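PDB 3L6E: oxidoreductase, short-chain dehydrogenase/reductase family from Aeromonas hydrophila subsp. hydrophila, which probably works as a nucleotide-dependent reductase of the Rossmann type, its reaction possibly 3-dehydrosphinganine reduction in sphingolipid metabolism. Local coordinates for residues V64-F68 against L114-T119; E79-A85 against G128-V133; R172-P178 against H218-I224. All blocks are in the same frame, centred on the assembly; numbering follows the deposited sequence.

In the fold
Along the chain, helix 61-75 leads into strand 80-84, which passes into helix 98-123 and then strand 128-137. Contacts 1 and 2 therefore cross: contact 1 runs from helix 61-75 to helix 98-123, contact 2 from strand 80-84 to strand 128-137, their segments alternating. They also touch, Val115 and Thr119 resting on Val81. Contact 3 follows in series, closing the loop from strand 171-181 through helix 200-210 to strand 217-226. Because strands 128-137 and 171-181 are neighbours, contacts 2 and 3 lie in one seven-stranded parallel sheet of order 3-2-1-4-5-6-7, reaching from its middle to its outermost strand within this chain, while contact 1 packs helices on one face.

Contact 1 of 3, residues V64-F68 against L114-T119; sequences VDVAF and LVAQQT
Gln118 meets both Phe68 and Asp65 where two helices of the Rossmann fold, 61-75 and 98-123, pack beside each other on one face of the parallel sheet. Its CG lies over a face of the Phe68 ring, displaced from the middle toward CG and CD2, as a CH-pi contact 3.8 Å from the centroid. The chain places CG anti to the backbone N (chi1 -174°) and then bends at chi2, so that the amide turns back alongside Phe68 CB and reaches Asp65. There Gln118 NE2 gives a hydrogen bond of 2.8 Å to Asp65 OD1, somewhat bent at 151°. The oxygen is approached on its anti side and out of the carboxylate plane, the two flat groups being steeply inclined to each other. The other end of the amide, OE1, accepts from Arg121 one turn further on, so both ends are held and the rotation of the group is fixed.

Around this centre the packing is apolar. Val64 sets CG1 against Gln118 CB and CG2 against Leu114 CB, each at 3.9 Å. At the far end of the Phe68 ring, Val115 CG1 comes to the edge, near the ring plane. Outside the pair, Met33 of strand 29-34 touches Phe68, and Leu58 lies against Val64 and Val115. The segment axes come within 10.6 Å and cross at -54°. Within helix 98-123, Thr119 OG1 donates to Val115 O at 2.7 Å, from the opposite face of that carbonyl to Thr119 N.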
ATOM      1  N   VAL A  64      12.773  27.229  -1.726  1.00 38.12           N
ATOM      2  CA  VAL A  64      12.046  26.190  -2.464  1.00 37.14           C
ATOM      3  C   VAL A  64      11.953  26.550  -3.946  1.00 36.57           C
ATOM      4  O   VAL A  64      12.161  25.694  -4.803  1.00 36.14           O
ATOM      5  CB  VAL A  64      10.646  25.933  -1.861  1.00 36.50           C
ATOM      6  CG1 VAL A  64       9.829  24.980  -2.731  1.00 30.91           C
ATOM      7  CG2 VAL A  64      10.783  25.373  -0.459  1.00 30.66           C
ATOM      8  N   ASP A  65      11.644  27.818  -4.220  1.00 36.62           N
ATOM      9  CA  ASP A  65      11.574  28.367  -5.574  1.00 36.55           C
ATOM     10  C   ASP A  65      12.874  28.142  -6.346  1.00 35.37           C
ATOM     11  O   ASP A  65      12.846  27.702  -7.499  1.00 35.10           O
ATOM     12  CB  ASP A  65      11.262  29.875  -5.530  1.00 37.68           C
ATOM     13  CG  ASP A  65       9.819  30.179  -5.124  1.00 42.80           C
ATOM     14  OD1 ASP A  65       8.885  29.464  -5.552  1.00 38.71           O
ATOM     15  OD2 ASP A  65       9.607  31.168  -4.386  1.00 38.97           O
ATOM     16  N   VAL A  66      13.997  28.441  -5.690  1.00 34.28           N
ATOM     17  CA  VAL A  66      15.327  28.351  -6.285  1.00 33.40           C
ATOM     18  C   VAL A  66      15.707  26.904  -6.580  1.00 32.59           C
ATOM     19  O   VAL A  66      16.173  26.586  -7.677  1.00 32.93           O
ATOM     20  CB  VAL A  66      16.396  29.038  -5.378  1.00 33.72           C
ATOM     21  CG1 VAL A  66      17.809  28.796  -5.892  1.00 33.80           C
ATOM     22  CG2 VAL A  66      16.132  30.550  -5.277  1.00 33.86           C
ATOM     23  N   ALA A  67      15.485  26.030  -5.602  1.00 31.32           N
ATOM     24  CA  ALA A  67      15.841  24.620  -5.711  1.00 30.18           C
ATOM     25  C   ALA A  67      15.063  23.916  -6.823  1.00 28.84           C
ATOM     26  O   ALA A  67      15.615  23.069  -7.517  1.00 28.61           O
ATOM     27  CB  ALA A  67      15.623  23.903  -4.367  1.00 30.24           C
ATOM     28  N   PHE A  68      13.784  24.255  -6.973  1.00 27.43           N
ATOM     29  CA  PHE A  68      12.959  23.633  -7.997  1.00 26.73           C
ATOM     30  C   PHE A  68      13.301  24.139  -9.397  1.00 26.88           C
ATOM     31  O   PHE A  68      13.212  23.373 -10.366  1.00 27.50           O
ATOM     32  CB  PHE A  68      11.461  23.774  -7.675  1.00 26.68           C
ATOM     33  CG  PHE A  68      10.908  22.638  -6.835  1.00 29.16           C
ATOM     34  CD1 PHE A  68      10.303  21.539  -7.438  1.00 27.13           C
ATOM     35  CD2 PHE A  68      10.999  22.663  -5.447  1.00 26.98           C
ATOM     36  CE1 PHE A  68       9.790  20.474  -6.673  1.00 29.16           C
ATOM     37  CE2 PHE A  68      10.491  21.615  -4.668  1.00 29.47           C
ATOM     38  CZ  PHE A  68       9.884  20.512  -5.280  1.00 27.17           C
ATOM     39  N   LEU A 114       5.186  23.676   1.352  1.00 23.10           N
ATOM     40  CA  LEU A 114       5.875  24.421   0.298  1.00 24.17           C
ATOM     41  C   LEU A 114       6.240  23.542  -0.902  1.00 25.50           C
ATOM     42  O   LEU A 114       6.110  23.966  -2.049  1.00 26.52           O
ATOM     43  CB  LEU A 114       7.125  25.100   0.851  1.00 24.35           C
ATOM     44  CG  LEU A 114       6.966  26.221   1.877  1.00 32.14           C
ATOM     45  CD1 LEU A 114       8.283  26.417   2.599  1.00 24.84           C
ATOM     46  CD2 LEU A 114       6.486  27.536   1.246  1.00 24.57           C
ATOM     47  N   VAL A 115       6.680  22.314  -0.643  1.00 25.31           N
ATOM     48  CA  VAL A 115       6.955  21.388  -1.737  1.00 25.31           C
ATOM     49  C   VAL A 115       5.656  21.074  -2.494  1.00 24.76           C
ATOM     50  O   VAL A 115       5.639  21.011  -3.728  1.00 25.14           O
ATOM     51  CB  VAL A 115       7.669  20.119  -1.226  1.00 25.24           C
ATOM     52  CG1 VAL A 115       7.713  19.011  -2.291  1.00 28.47           C
ATOM     53  CG2 VAL A 115       9.072  20.474  -0.755  1.00 29.15           C
ATOM     54  N   ALA A 116       4.574  20.886  -1.748  1.00 23.69           N
ATOM     55  CA  ALA A 116       3.297  20.530  -2.335  1.00 23.04           C
ATOM     56  C   ALA A 116       2.788  21.670  -3.231  1.00 23.61           C
ATOM     57  O   ALA A 116       2.393  21.428  -4.367  1.00 23.11           O
ATOM     58  CB  ALA A 116       2.299  20.198  -1.261  1.00 22.69           C
ATOM     59  N   GLN A 117       2.852  22.906  -2.732  1.00 24.34           N
ATOM     60  CA  GLN A 117       2.366  24.070  -3.488  1.00 26.07           C
ATOM     61  C   GLN A 117       3.212  24.339  -4.710  1.00 26.88           C
ATOM     62  O   GLN A 117       2.693  24.705  -5.758  1.00 27.68           O
ATOM     63  CB  GLN A 117       2.342  25.332  -2.627  1.00 26.31           C
ATOM     64  CG  GLN A 117       1.299  25.301  -1.560  1.00 29.17           C
ATOM     65  CD  GLN A 117       1.417  26.447  -0.593  1.00 27.03           C
ATOM     66  OE1 GLN A 117       0.578  26.586   0.297  1.00 29.86           O
ATOM     67  NE2 GLN A 117       2.446  27.288  -0.760  1.00 29.26           N
ATOM     68  N   GLN A 118       4.519  24.182  -4.556  1.00 27.32           N
ATOM     69  CA  GLN A 118       5.442  24.287  -5.669  1.00 28.65           C
ATOM     70  C   GLN A 118       5.143  23.200  -6.733  1.00 28.74           C
ATOM     71  O   GLN A 118       5.243  23.459  -7.926  1.00 28.78           O
ATOM     72  CB  GLN A 118       6.886  24.229  -5.146  1.00 29.34           C
ATOM     73  CG  GLN A 118       7.980  24.470  -6.175  1.00 30.83           C
ATOM     74  CD  GLN A 118       8.185  25.930  -6.556  1.00 30.46           C
ATOM     75  OE1 GLN A 118       8.589  26.223  -7.683  1.00 31.55           O
ATOM     76  NE2 GLN A 118       7.917  26.851  -5.625  1.00 31.24           N
ATOM     77  N   THR A 119       4.746  22.004  -6.293  1.00 28.85           N
ATOM     78  CA  THR A 119       4.373  20.894  -7.205  1.00 28.09           C
ATOM     79  C   THR A 119       3.045  21.136  -7.930  1.00 27.25           C
ATOM     80  O   THR A 119       2.902  20.799  -9.103  1.00 27.21           O
ATOM     81  CB  THR A 119       4.303  19.533  -6.449  1.00 28.21           C
ATOM     82  OG1 THR A 119       5.553  19.291  -5.787  1.00 20.60           O
ATOM     83  CG2 THR A 119       3.992  18.368  -7.410  1.00 20.07           C
TER

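Contact 2 of 3, residues E79-A85 against G128-V133; sequences ELVLHCA and GVLANV
His83 and Asn132 are paired on two central parallel strands of the Rossmann sheet, 80-84 and 128-137, their side chains crossing at a slant; the strands are joined through helix 98-123 in a beta-alpha-beta crossover. Starting at His83 CB, the side chain passes Asn132 OD1 at 3.3 Å, with Ala131 O also near. With the ring carried anti to the backbone N (chi1 -174°), CG still lies near Asn132 OD1, and ND1 gives it a weak hydrogen bond of 3.1 Å, bent to 132°. OD1 thus sits at the ring edge, near its plane, while the amide itself is turned 66° from the ring. CE1 draws away, 4.2 Å from Asn132 OD1, and Ala85 N lies over one face of the ring, toward its rim. On the helix side, CD2 packs against Val115 of helix 98-123, and NE2 at the tip makes a weak hydrogen bond with Ser111 of the same helix.

Five backbone bonds hold the strands in register, from Val129 N to Glu79 O through to Val133 N to His83 O. The bond from His83 N to Ala131 O, 2.7 Å long, is nearly straight. Val81 and Leu130 share the face of His83 and Asn132, under helix 98-123. The other face is apolar: Leu80 CD1 touches both Val129 CG1 at 3.6 Å and Ala131 CB at 3.7 Å, and Leu82 CD2 bridges Ala131 and Val133. Helix 14-25 covers its end, with Leu15 on Cys84 and Val133 and Leu19 on Leu82 and Cys84. The backbone bonds satisfy the amides and carbonyls that face each other across the strands, whereas each imidazole nitrogen has a weak bond, one to the neighbouring strand and one to Ser111, so the ring ties the sheet to helix 98-123.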
ATOM      1  N   GLU A  79       7.969  13.998 -13.453  1.00 24.32           N
ATOM      2  CA  GLU A  79       6.824  13.096 -13.358  1.00 25.93           C
ATOM      3  C   GLU A  79       6.465  12.779 -11.891  1.00 26.17           C
ATOM      4  O   GLU A  79       5.293  12.539 -11.559  1.00 26.54           O
ATOM      5  CB  GLU A  79       7.116  11.780 -14.084  1.00 27.23           C
ATOM      6  CG  GLU A  79       7.594  11.937 -15.525  1.00 46.61           C
ATOM      7  CD  GLU A  79       7.953  10.605 -16.165  1.00 29.52           C
ATOM      8  OE1 GLU A  79       7.833  10.486 -17.412  1.00 46.75           O
ATOM      9  OE2 GLU A  79       8.346   9.676 -15.417  1.00 46.76           O
ATOM     10  N   LEU A  80       7.470  12.755 -11.020  1.00 25.35           N
ATOM     11  CA  LEU A  80       7.237  12.394  -9.623  1.00 24.90           C
ATOM     12  C   LEU A  80       8.024  13.293  -8.699  1.00 25.10           C
ATOM     13  O   LEU A  80       9.229  13.503  -8.892  1.00 25.18           O
ATOM     14  CB  LEU A  80       7.560  10.909  -9.361  1.00 23.90           C
ATOM     15  CG  LEU A  80       7.722  10.387  -7.923  1.00 32.73           C
ATOM     16  CD1 LEU A  80       6.428  10.500  -7.142  1.00 23.10           C
ATOM     17  CD2 LEU A  80       8.250   8.937  -7.885  1.00 23.92           C
ATOM     18  N   VAL A  81       7.314  13.859  -7.723  1.00 25.03           N
ATOM     19  CA  VAL A  81       7.936  14.561  -6.620  1.00 24.79           C
ATOM     20  C   VAL A  81       7.758  13.687  -5.387  1.00 25.19           C
ATOM     21  O   VAL A  81       6.639  13.409  -4.935  1.00 24.52           O
ATOM     22  CB  VAL A  81       7.403  16.000  -6.419  1.00 24.74           C
ATOM     23  CG1 VAL A  81       8.098  16.665  -5.216  1.00 11.65           C
ATOM     24  CG2 VAL A  81       7.703  16.838  -7.652  1.00 12.39           C
ATOM     25  N   LEU A  82       8.890  13.214  -4.887  1.00 25.73           N
ATOM     26  CA  LEU A  82       8.926  12.325  -3.755  1.00 25.84           C
ATOM     27  C   LEU A  82       9.400  13.141  -2.583  1.00 25.88           C
ATOM     28  O   LEU A  82      10.570  13.512  -2.505  1.00 26.42           O
ATOM     29  CB  LEU A  82       9.886  11.176  -4.022  1.00 26.36           C
ATOM     30  CG  LEU A  82       9.364   9.764  -3.786  1.00 35.78           C
ATOM     31  CD1 LEU A  82      10.494   8.756  -3.873  1.00 26.81           C
ATOM     32  CD2 LEU A  82       8.672   9.668  -2.455  1.00 26.97           C
ATOM     33  N   HIS A  83       8.478  13.475  -1.698  1.00 25.44           N
ATOM     34  CA  HIS A  83       8.839  14.294  -0.563  1.00 25.89           C
ATOM     35  C   HIS A  83       9.116  13.432   0.660  1.00 28.05           C
ATOM     36  O   HIS A  83       8.232  12.732   1.156  1.00 27.87           O
ATOM     37  CB  HIS A  83       7.789  15.357  -0.261  1.00 24.44           C
ATOM     38  CG  HIS A  83       8.210  16.310   0.815  1.00 24.43           C
ATOM     39  ND1 HIS A  83       7.612  16.347   2.056  1.00 24.50           N
ATOM     40  CD2 HIS A  83       9.204  17.223   0.852  1.00 23.61           C
ATOM     41  CE1 HIS A  83       8.211  17.253   2.804  1.00 23.16           C
ATOM     42  NE2 HIS A  83       9.183  17.794   2.099  1.00 24.72           N
ATOM     43  N   CYS A  84      10.364  13.469   1.110  1.00 30.39           N
ATOM     44  CA  CYS A  84      10.782  12.775   2.311  1.00 33.41           C
ATOM     45  C   CYS A  84      10.987  13.773   3.427  1.00 36.84           C
ATOM     46  O   CYS A  84      12.094  14.248   3.625  1.00 36.02           O
ATOM     47  CB  CYS A  84      12.076  12.014   2.064  1.00 32.86           C
ATOM     48  SG  CYS A  84      11.883  10.693   0.907  1.00 34.51           S
ATOM     49  N   ALA A  85       9.909  14.101   4.145  1.00 41.17           N
ATOM     50  CA  ALA A  85      10.008  15.054   5.257  1.00 44.65           C
ATOM     51  C   ALA A  85      10.976  14.548   6.324  1.00 47.63           C
ATOM     52  O   ALA A  85      11.547  15.344   7.066  1.00 48.73           O
ATOM     53  CB  ALA A  85       8.646  15.346   5.855  1.00 44.90           C
ATOM     54  N   GLY A 128       0.892  14.131 -13.153  1.00 29.31           N
ATOM     55  CA  GLY A 128       2.038  13.513 -12.494  1.00 28.81           C
ATOM     56  C   GLY A 128       1.729  13.117 -11.063  1.00 28.13           C
ATOM     57  O   GLY A 128       0.565  13.050 -10.670  1.00 28.33           O
ATOM     58  N   VAL A 129       2.778  12.849 -10.281  1.00 27.08           N
ATOM     59  CA  VAL A 129       2.631  12.294  -8.930  1.00 25.21           C
ATOM     60  C   VAL A 129       3.357  13.116  -7.846  1.00 23.89           C
ATOM     61  O   VAL A 129       4.530  13.477  -8.002  1.00 22.33           O
ATOM     62  CB  VAL A 129       3.042  10.788  -8.903  1.00 25.31           C
ATOM     63  CG1 VAL A 129       2.875  10.166  -7.521  1.00 19.67           C
ATOM     64  CG2 VAL A 129       2.200   9.990  -9.916  1.00 19.79           C
ATOM     65  N   LEU A 130       2.616  13.437  -6.776  1.00 23.50           N
ATOM     66  CA  LEU A 130       3.166  14.025  -5.558  1.00 23.49           C
ATOM     67  C   LEU A 130       3.092  12.991  -4.457  1.00 22.96           C
ATOM     68  O   LEU A 130       2.009  12.699  -3.914  1.00 23.26           O
ATOM     69  CB  LEU A 130       2.424  15.294  -5.102  1.00 23.22           C
ATOM     70  CG  LEU A 130       2.818  15.820  -3.709  1.00 30.38           C
ATOM     71  CD1 LEU A 130       4.253  16.290  -3.658  1.00 22.62           C
ATOM     72  CD2 LEU A 130       1.874  16.938  -3.206  1.00 23.36           C
ATOM     73  N   ALA A 131       4.253  12.445  -4.126  1.00 21.69           N
ATOM     74  CA  ALA A 131       4.308  11.363  -3.158  1.00 20.78           C
ATOM     75  C   ALA A 131       4.963  11.906  -1.926  1.00 19.71           C
ATOM     76  O   ALA A 131       6.021  12.517  -2.008  1.00 19.25           O
ATOM     77  CB  ALA A 131       5.070  10.177  -3.710  1.00 19.99           C
ATOM     78  N   ASN A 132       4.305  11.705  -0.792  1.00 19.56           N
ATOM     79  CA  ASN A 132       4.810  12.177   0.479  1.00 20.48           C
ATOM     80  C   ASN A 132       5.117  11.011   1.408  1.00 22.41           C
ATOM     81  O   ASN A 132       4.318  10.068   1.521  1.00 22.37           O
ATOM     82  CB  ASN A 132       3.810  13.105   1.134  1.00 20.32           C
ATOM     83  CG  ASN A 132       4.019  14.537   0.753  1.00 13.62           C
ATOM     84  OD1 ASN A 132       4.849  15.237   1.316  1.00 21.04           O
ATOM     85  ND2 ASN A 132       3.245  14.994  -0.203  1.00 21.63           N
ATOM     86  N   VAL A 133       6.273  11.089   2.058  1.00 23.74           N
ATOM     87  CA  VAL A 133       6.685  10.095   3.040  1.00 25.67           C
ATOM     88  C   VAL A 133       6.418  10.648   4.441  1.00 27.89           C
ATOM     89  O   VAL A 133       6.987  11.661   4.840  1.00 27.65           O
ATOM     90  CB  VAL A 133       8.179   9.705   2.910  1.00 25.25           C
ATOM     91  CG1 VAL A 133       8.537   8.597   3.915  1.00 28.34           C
ATOM     92  CG2 VAL A 133       8.467   9.214   1.523  1.00 27.65           C
TER

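Contact 3 of 3, residues R172-P178 against H218-I224; sequences RLVNLYP and HVTDLFI
Tyr177 joins Leu222 and Ile224 through backbone bonds of 2.7 Å, Tyr177 N donating to Leu222 O and Tyr177 O accepting from Ile224 N, between strands 171-181 and 217-226, the last two of the parallel Rossmann sheet within this chain. Asn175 N and O bond likewise to Thr220 O and Leu222 N. Asp221 OD1 forms a salt bridge with Arg163 of helix 145-165, whose guanidinium also bonds Leu173 O and Thr220 O and so grips both strands. A water accepts from Tyr177 OH at 2.6 Å and donates to Asp221 OD1 at 2.7 Å; Asp221 OD2 takes a bond from Thr220 OG1. A second water donates to Leu173 O and meets His218 NE2 at 2.6 Å in the plane of the imidazole.

Tyr177 and Phe223 each carry CG anti to the carbonyl carbon (chi1 -56° and -65°), which sends the rings the same way into an offset stack, centroids 4.2 Å apart and planes only 6° from parallel, with Leu222 O at the Tyr177 edge. The extended Arg172 chain crosses His218, putting CD over the middle of the imidazole in a CH-pi contact of 3.8 Å; His218 ND1 is bonded to Asn227 of the second subunit. Leu176 CD2 packs on Leu222 CB at 3.7 Å.

Helix 200-210 covers the face bearing Leu176, Leu222 and Ile224, through Met207, Ala210 and Tyr206. Helix 145-165 lies on the opposite face, where Arg156 touches both stacked rings. Strand 128-137 flanks 171-181, while strand 217-226 pairs antiparallel with a strand of the second subunit, carrying the sheet across the interface.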
ATOM      1  N   ARG A 172      -1.743  13.537  -8.999  1.00 28.90           N
ATOM      2  CA  ARG A 172      -2.164  12.488  -8.063  1.00 28.06           C
ATOM      3  C   ARG A 172      -1.404  12.608  -6.751  1.00 26.23           C
ATOM      4  O   ARG A 172      -0.197  12.772  -6.772  1.00 26.29           O
ATOM      5  CB  ARG A 172      -1.909  11.103  -8.673  1.00 28.60           C
ATOM      6  CG  ARG A 172      -2.905  10.692  -9.739  1.00 39.15           C
ATOM      7  CD  ARG A 172      -2.382   9.564 -10.636  1.00 29.86           C
ATOM      8  NE  ARG A 172      -3.231   9.425 -11.827  1.00 39.65           N
ATOM      9  CZ  ARG A 172      -2.947   8.678 -12.895  1.00 31.05           C
ATOM     10  NH1 ARG A 172      -1.820   7.972 -12.957  1.00 40.03           N
ATOM     11  NH2 ARG A 172      -3.798   8.629 -13.912  1.00 39.84           N
ATOM     12  N   LEU A 173      -2.105  12.520  -5.618  1.00 24.47           N
ATOM     13  CA  LEU A 173      -1.434  12.509  -4.318  1.00 22.53           C
ATOM     14  C   LEU A 173      -1.384  11.103  -3.758  1.00 21.73           C
ATOM     15  O   LEU A 173      -2.403  10.415  -3.662  1.00 21.53           O
ATOM     16  CB  LEU A 173      -2.012  13.548  -3.320  1.00 21.79           C
ATOM     17  CG  LEU A 173      -1.334  14.936  -3.377  1.00 22.88           C
ATOM     18  CD1 LEU A 173      -1.421  15.510  -4.794  1.00 21.41           C
ATOM     19  CD2 LEU A 173      -1.890  15.972  -2.352  1.00 21.77           C
ATOM     20  N   VAL A 174      -0.155  10.685  -3.448  1.00 21.19           N
ATOM     21  CA  VAL A 174       0.155   9.374  -2.887  1.00 20.72           C
ATOM     22  C   VAL A 174       0.854   9.583  -1.537  1.00 19.69           C
ATOM     23  O   VAL A 174       1.840  10.322  -1.436  1.00 18.89           O
ATOM     24  CB  VAL A 174       1.043   8.527  -3.835  1.00 20.72           C
ATOM     25  CG1 VAL A 174       1.375   7.164  -3.200  1.00 11.54           C
ATOM     26  CG2 VAL A 174       0.341   8.316  -5.231  1.00 11.57           C
ATOM     27  N   ASN A 175       0.309   8.964  -0.502  1.00 19.55           N
ATOM     28  CA  ASN A 175       0.866   9.100   0.844  1.00 20.06           C
ATOM     29  C   ASN A 175       1.460   7.763   1.312  1.00 18.69           C
ATOM     30  O   ASN A 175       0.787   6.764   1.292  1.00 18.86           O
ATOM     31  CB  ASN A 175      -0.207   9.591   1.806  1.00 22.01           C
ATOM     32  CG  ASN A 175      -0.682  10.997   1.502  1.00 26.75           C
ATOM     33  OD1 ASN A 175       0.048  11.832   0.956  1.00 23.70           O
ATOM     34  ND2 ASN A 175      -1.917  11.276   1.876  1.00 24.32           N
ATOM     35  N   LEU A 176       2.722   7.755   1.719  1.00 18.22           N
ATOM     36  CA  LEU A 176       3.422   6.513   2.043  1.00 18.13           C
ATOM     37  C   LEU A 176       3.861   6.530   3.513  1.00 18.96           C
ATOM     38  O   LEU A 176       4.436   7.509   3.960  1.00 18.17           O
ATOM     39  CB  LEU A 176       4.653   6.342   1.138  1.00 17.28           C
ATOM     40  CG  LEU A 176       4.432   6.579  -0.372  1.00 26.36           C
ATOM     41  CD1 LEU A 176       5.730   6.858  -1.095  1.00 18.43           C
ATOM     42  CD2 LEU A 176       3.697   5.438  -1.037  1.00 16.72           C
ATOM     43  N   TYR A 177       3.600   5.429   4.227  1.00 19.10           N
ATOM     44  CA  TYR A 177       3.809   5.345   5.668  1.00 20.66           C
ATOM     45  C   TYR A 177       4.718   4.180   6.096  1.00 20.90           C
ATOM     46  O   TYR A 177       4.234   3.106   6.439  1.00 22.42           O
ATOM     47  CB  TYR A 177       2.449   5.217   6.365  1.00 20.74           C
ATOM     48  CG  TYR A 177       1.480   6.330   6.044  1.00 23.43           C
ATOM     49  CD1 TYR A 177       0.771   6.360   4.812  1.00 21.10           C
ATOM     50  CD2 TYR A 177       1.239   7.339   6.969  1.00 20.85           C
ATOM     51  CE1 TYR A 177      -0.146   7.379   4.538  1.00 23.16           C
ATOM     52  CE2 TYR A 177       0.333   8.356   6.714  1.00 22.97           C
ATOM     53  CZ  TYR A 177      -0.365   8.373   5.503  1.00 21.79           C
ATOM     54  OH  TYR A 177      -1.242   9.412   5.256  1.00 23.82           O
ATOM     55  N   PRO A 178       6.029   4.366   6.020  1.00 20.89           N
ATOM     56  CA  PRO A 178       6.952   3.381   6.591  1.00 22.50           C
ATOM     57  C   PRO A 178       7.022   3.587   8.092  1.00 24.39           C
ATOM     58  O   PRO A 178       7.574   4.591   8.518  1.00 24.98           O
ATOM     59  CB  PRO A 178       8.317   3.784   6.013  1.00 22.19           C
ATOM     60  CG  PRO A 178       8.082   5.001   5.154  1.00 34.91           C
ATOM     61  CD  PRO A 178       6.732   5.545   5.488  1.00 21.20           C
ATOM     62  N   HIS A 218      -3.911   3.472  -9.627  1.00 21.88           N
ATOM     63  CA  HIS A 218      -2.662   3.714  -8.918  1.00 22.35           C
ATOM     64  C   HIS A 218      -2.883   3.493  -7.429  1.00 21.20           C
ATOM     65  O   HIS A 218      -4.013   3.457  -6.967  1.00 21.18           O
ATOM     66  CB  HIS A 218      -2.180   5.158  -9.146  1.00 22.89           C
ATOM     67  CG  HIS A 218      -3.129   6.198  -8.627  1.00 24.99           C
ATOM     68  ND1 HIS A 218      -4.398   6.369  -9.138  1.00 23.82           N
ATOM     69  CD2 HIS A 218      -2.993   7.126  -7.644  1.00 23.93           C
ATOM     70  CE1 HIS A 218      -5.008   7.344  -8.487  1.00 24.19           C
ATOM     71  NE2 HIS A 218      -4.174   7.828  -7.584  1.00 24.39           N
ATOM     72  N   VAL A 219      -1.790   3.370  -6.683  1.00 20.70           N
ATOM     73  CA  VAL A 219      -1.837   3.265  -5.224  1.00 20.25           C
ATOM     74  C   VAL A 219      -1.984   4.673  -4.655  1.00 19.45           C
ATOM     75  O   VAL A 219      -1.235   5.562  -5.023  1.00 18.86           O
ATOM     76  CB  VAL A 219      -0.530   2.608  -4.695  1.00 20.05           C
ATOM     77  CG1 VAL A 219      -0.311   2.904  -3.190  1.00 19.63           C
ATOM     78  CG2 VAL A 219      -0.552   1.136  -4.974  1.00 20.24           C
ATOM     79  N   THR A 220      -2.945   4.873  -3.762  1.00 19.74           N
ATOM     80  CA  THR A 220      -3.153   6.182  -3.153  1.00 19.35           C
ATOM     81  C   THR A 220      -2.486   6.288  -1.778  1.00 19.66           C
ATOM     82  O   THR A 220      -2.062   7.368  -1.375  1.00 19.89           O
ATOM     83  CB  THR A 220      -4.651   6.522  -3.028  1.00 19.23           C
ATOM     84  OG1 THR A 220      -5.315   5.473  -2.318  1.00 21.50           O
ATOM     85  CG2 THR A 220      -5.319   6.714  -4.439  1.00 21.14           C
ATOM     86  N   ASP A 221      -2.391   5.159  -1.074  1.00 20.00           N
ATOM     87  CA  ASP A 221      -1.840   5.119   0.286  1.00 20.51           C
ATOM     88  C   ASP A 221      -1.160   3.788   0.541  1.00 20.20           C
ATOM     89  O   ASP A 221      -1.701   2.725   0.221  1.00 19.71           O
ATOM     90  CB  ASP A 221      -2.928   5.358   1.367  1.00 20.32           C
ATOM     91  CG  ASP A 221      -3.858   6.523   1.028  1.00 32.93           C
ATOM     92  OD1 ASP A 221      -3.621   7.680   1.477  1.00 20.06           O
ATOM     93  OD2 ASP A 221      -4.840   6.267   0.302  1.00 21.33           O
ATOM     94  N   LEU A 222       0.019   3.849   1.141  1.00 20.32           N
ATOM     95  CA  LEU A 222       0.789   2.638   1.424  1.00 20.03           C
ATOM     96  C   LEU A 222       1.329   2.635   2.860  1.00 18.61           C
ATOM     97  O   LEU A 222       2.088   3.494   3.221  1.00 17.95           O
ATOM     98  CB  LEU A 222       1.956   2.511   0.439  1.00 20.28           C
ATOM     99  CG  LEU A 222       2.851   1.282   0.571  1.00 20.75           C
ATOM    100  CD1 LEU A 222       2.133  -0.000   0.137  1.00 21.26           C
ATOM    101  CD2 LEU A 222       4.172   1.453  -0.179  1.00 21.47           C
ATOM    102  N   PHE A 223       0.940   1.641   3.652  1.00 18.79           N
ATOM    103  CA  PHE A 223       1.377   1.526   5.036  1.00 18.86           C
ATOM    104  C   PHE A 223       2.318   0.333   5.162  1.00 18.90           C
ATOM    105  O   PHE A 223       1.951  -0.788   4.837  1.00 18.60           O
ATOM    106  CB  PHE A 223       0.166   1.381   5.978  1.00 18.67           C
ATOM    107  CG  PHE A 223      -0.729   2.592   6.009  1.00 18.94           C
ATOM    108  CD1 PHE A 223      -1.648   2.828   4.986  1.00 19.05           C
ATOM    109  CD2 PHE A 223      -0.652   3.505   7.059  1.00 18.52           C
ATOM    110  CE1 PHE A 223      -2.481   3.951   5.008  1.00 18.47           C
ATOM    111  CE2 PHE A 223      -1.462   4.628   7.087  1.00 18.99           C
ATOM    112  CZ  PHE A 223      -2.391   4.852   6.060  1.00 19.13           C
ATOM    113  N   ILE A 224       3.546   0.590   5.594  1.00 19.46           N
ATOM    114  CA  ILE A 224       4.521  -0.487   5.814  1.00 20.30           C
ATOM    115  C   ILE A 224       4.851  -0.578   7.294  1.00 21.43           C
ATOM    116  O   ILE A 224       5.146   0.435   7.916  1.00 20.82           O
ATOM    117  CB  ILE A 224       5.835  -0.234   5.047  1.00 19.77           C
ATOM    118  CG1 ILE A 224       5.558   0.076   3.571  1.00 20.36           C
ATOM    119  CG2 ILE A 224       6.780  -1.440   5.165  1.00 21.50           C
ATOM    120  CD1 ILE A 224       6.703   0.825   2.934  1.00 19.20           C
TER
HETATM  121  O   HOH W   1      -4.060   9.815  -5.880  1.00 36.78           O
HETATM  122  O   HOH W   2      -3.299   9.208   3.717  1.00 27.19           O